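Local coordinates for protein DsrH (Allochromatium vinosum, PDB 2HY5) that forms, together with DsrE and DsrF, the DsrEFH complex, a hexameric assembly that probably handles and transfers sulfur during oxidative sulfur metabolism, at residues E26-L31 and G55-Y60. Sequence-based numbering, arbitrary orientation.
Sequences EGASVL and GKLKLY
Val30 is gripped through both of its backbone polar groups: its N donates to Lys58 O (2.9 Å) and its O accepts Tyr60 N (2.8 Å), so that it bonds to the residues before and after its register partner Leu59, as in parallel pairing. The bonding reaches back into the loops: Lys58 N gives an almost straight hydrogen bond (174°) to Ala28 O, and Gly27 N reaches Lys56 O at 3.0 Å. CA-H...O contacts run alongside these bonds, the closest from Ser29 CA to Lys58 O (3.2 Å). One water bridges Ser29 OG (2.8 Å) and Tyr60 OH (2.5 Å) by hydrogen bonds, on the face these two share. The pairing joins strands 29-32 and 58-62, neighbours in a five-stranded parallel sheet; helix 47-53 lies between them in the chain, completing a beta-alpha-beta unit. On its other side, strand 29-32 is bonded to strand 3-7 through Ser29 and Leu31, while Leu59 bonds to Ser81. The Tyr60 ring leans back along the sheet, its CG turned beside the backbone N (chi1 -58°), which brings the CD1 edge near Val30 O and CE1 to Ser29. On the same face, Leu31 crosses the tyrosine at about a right angle and sets CD1 against Tyr60 CB (3.7 Å); helix 85-94 packs on the pair, Phe88 on Leu31 and Leu91 on Tyr60. On the opposite face, Val30 and Leu59 run side by side, CB against CD2 at 3.7 Å. Val30 CG2, beside its own backbone N, extends this apolar patch to Leu57 CD1, and Leu57 CD2 in turn meets Ala28 CB. At the exposed end the bent Glu26 chain curls back so that OE1 rests on Lys56 CB, a carboxylate oxygen against a methylene.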
ATOM      1  N   GLU C  26       0.953   4.873 -29.392  1.00 11.32           N
ATOM      2  CA  GLU C  26       1.874   5.746 -30.115  1.00 14.35           C
ATOM      3  C   GLU C  26       1.573   7.218 -29.866  1.00 13.15           C
ATOM      4  O   GLU C  26       0.443   7.662 -30.047  1.00 13.23           O
ATOM      5  CB  GLU C  26       1.778   5.457 -31.617  1.00 43.85           C
ATOM      6  CG  GLU C  26       2.502   6.455 -32.514  1.00 51.25           C
ATOM      7  CD  GLU C  26       4.001   6.236 -32.553  1.00 56.39           C
ATOM      8  OE1 GLU C  26       4.427   5.140 -32.969  1.00 59.08           O
ATOM      9  OE2 GLU C  26       4.752   7.160 -32.173  1.00 59.14           O
ATOM     10  N   GLY C  27       2.589   7.970 -29.454  1.00 17.36           N
ATOM     11  CA  GLY C  27       2.408   9.390 -29.217  1.00 18.63           C
ATOM     12  C   GLY C  27       2.098   9.771 -27.782  1.00 18.90           C
ATOM     13  O   GLY C  27       2.177  10.946 -27.418  1.00 19.74           O
ATOM     14  N   ALA C  28       1.745   8.786 -26.963  1.00 11.89           N
ATOM     15  CA  ALA C  28       1.421   9.051 -25.567  1.00 11.28           C
ATOM     16  C   ALA C  28       2.681   9.351 -24.767  1.00 10.15           C
ATOM     17  O   ALA C  28       3.798   9.063 -25.202  1.00 10.52           O
ATOM     18  CB  ALA C  28       0.693   7.854 -24.965  1.00  8.88           C
ATOM     19  N   SER C  29       2.496   9.938 -23.591  1.00  8.76           N
ATOM     20  CA  SER C  29       3.618  10.256 -22.727  1.00  7.47           C
ATOM     21  C   SER C  29       3.487   9.481 -21.427  1.00  6.62           C
ATOM     22  O   SER C  29       2.382   9.183 -20.979  1.00  5.13           O
ATOM     23  CB  SER C  29       3.660  11.756 -22.434  1.00 13.58           C
ATOM     24  OG  SER C  29       3.911  12.495 -23.615  1.00 13.86           O
ATOM     25  N   VAL C  30       4.626   9.147 -20.835  1.00  7.63           N
ATOM     26  CA  VAL C  30       4.649   8.419 -19.581  1.00  7.56           C
ATOM     27  C   VAL C  30       5.604   9.127 -18.633  1.00  8.55           C
ATOM     28  O   VAL C  30       6.744   9.431 -18.992  1.00  8.54           O
ATOM     29  CB  VAL C  30       5.135   6.960 -19.776  1.00  6.74           C
ATOM     30  CG1 VAL C  30       5.151   6.239 -18.441  1.00  5.96           C
ATOM     31  CG2 VAL C  30       4.229   6.226 -20.752  1.00  6.48           C
ATOM     32  N   LEU C  31       5.128   9.411 -17.425  1.00  6.76           N
ATOM     33  CA  LEU C  31       5.955  10.064 -16.423  1.00  7.47           C
ATOM     34  C   LEU C  31       6.179   9.133 -15.255  1.00  6.68           C
ATOM     35  O   LEU C  31       5.227   8.602 -14.670  1.00  7.98           O
ATOM     36  CB  LEU C  31       5.306  11.349 -15.902  1.00  9.37           C
ATOM     37  CG  LEU C  31       6.067  11.955 -14.711  1.00 11.66           C
ATOM     38  CD1 LEU C  31       7.413  12.507 -15.179  1.00 12.67           C
ATOM     39  CD2 LEU C  31       5.245  13.051 -14.070  1.00 12.02           C
ATOM     40  N   GLY C  55      10.545   3.730 -28.349  1.00 20.09           N
ATOM     41  CA  GLY C  55      10.295   3.676 -29.777  1.00 22.31           C
ATOM     42  C   GLY C  55       8.954   4.246 -30.202  1.00 22.79           C
ATOM     43  O   GLY C  55       8.800   4.672 -31.344  1.00 24.19           O
ATOM     44  N   LYS C  56       7.976   4.263 -29.302  1.00 20.97           N
ATOM     45  CA  LYS C  56       6.668   4.801 -29.662  1.00 20.84           C
ATOM     46  C   LYS C  56       6.087   5.782 -28.652  1.00 18.28           C
ATOM     47  O   LYS C  56       5.120   6.479 -28.947  1.00 19.48           O
ATOM     48  CB  LYS C  56       5.668   3.662 -29.909  1.00 54.37           C
ATOM     49  CG  LYS C  56       5.038   3.032 -28.667  1.00 57.41           C
ATOM     50  CD  LYS C  56       6.048   2.316 -27.787  1.00 61.87           C
ATOM     51  CE  LYS C  56       5.376   1.201 -26.991  1.00 63.66           C
ATOM     52  NZ  LYS C  56       4.141   1.649 -26.285  1.00 66.37           N
ATOM     53  N   LEU C  57       6.684   5.841 -27.467  1.00 14.25           N
ATOM     54  CA  LEU C  57       6.207   6.735 -26.415  1.00 11.00           C
ATOM     55  C   LEU C  57       7.268   7.751 -26.016  1.00 11.17           C
ATOM     56  O   LEU C  57       8.456   7.540 -26.248  1.00 12.60           O
ATOM     57  CB  LEU C  57       5.846   5.930 -25.163  1.00 11.85           C
ATOM     58  CG  LEU C  57       4.888   4.744 -25.279  1.00 13.66           C
ATOM     59  CD1 LEU C  57       4.839   4.022 -23.935  1.00 11.55           C
ATOM     60  CD2 LEU C  57       3.501   5.222 -25.697  1.00 12.43           C
ATOM     61  N   LYS C  58       6.827   8.855 -25.413  1.00  9.03           N
ATOM     62  CA  LYS C  58       7.733   9.880 -24.910  1.00  8.80           C
ATOM     63  C   LYS C  58       7.805   9.594 -23.410  1.00  7.89           C
ATOM     64  O   LYS C  58       6.788   9.657 -22.719  1.00  7.90           O
ATOM     65  CB  LYS C  58       7.157  11.280 -25.132  1.00 20.16           C
ATOM     66  CG  LYS C  58       6.868  11.621 -26.584  1.00 25.88           C
ATOM     67  CD  LYS C  58       6.266  13.016 -26.696  1.00 31.66           C
ATOM     68  CE  LYS C  58       5.990  13.390 -28.142  1.00 35.74           C
ATOM     69  NZ  LYS C  58       5.487  14.788 -28.265  1.00 37.74           N
ATOM     70  N   LEU C  59       8.991   9.266 -22.912  1.00  7.02           N
ATOM     71  CA  LEU C  59       9.151   8.949 -21.494  1.00  6.53           C
ATOM     72  C   LEU C  59       9.816  10.087 -20.730  1.00  6.54           C
ATOM     73  O   LEU C  59      10.764  10.711 -21.217  1.00  6.93           O
ATOM     74  CB  LEU C  59       9.993   7.681 -21.326  1.00 11.07           C
ATOM     75  CG  LEU C  59       9.556   6.411 -22.059  1.00 13.67           C
ATOM     76  CD1 LEU C  59      10.487   5.269 -21.664  1.00 16.25           C
ATOM     77  CD2 LEU C  59       8.113   6.069 -21.715  1.00 14.95           C
ATOM     78  N   TYR C  60       9.312  10.342 -19.526  1.00  6.12           N
ATOM     79  CA  TYR C  60       9.835  11.393 -18.660  1.00  5.24           C
ATOM     80  C   TYR C  60      10.033  10.826 -17.266  1.00  5.77           C
ATOM     81  O   TYR C  60       9.343   9.887 -16.872  1.00  6.09           O
ATOM     82  CB  TYR C  60       8.850  12.559 -18.566  1.00  6.14           C
ATOM     83  CG  TYR C  60       8.497  13.183 -19.889  1.00  8.35           C
ATOM     84  CD1 TYR C  60       7.570  12.582 -20.741  1.00 10.42           C
ATOM     85  CD2 TYR C  60       9.107  14.365 -20.301  1.00  9.48           C
ATOM     86  CE1 TYR C  60       7.260  13.149 -21.975  1.00 11.62           C
ATOM     87  CE2 TYR C  60       8.804  14.939 -21.536  1.00 12.33           C
ATOM     88  CZ  TYR C  60       7.884  14.325 -22.365  1.00 12.35           C
ATOM     89  OH  TYR C  60       7.605  14.878 -23.594  1.00 12.82           O
TER
HETATM   90  O   HOH W   1       5.212  14.904 -24.398  1.00 20.80           O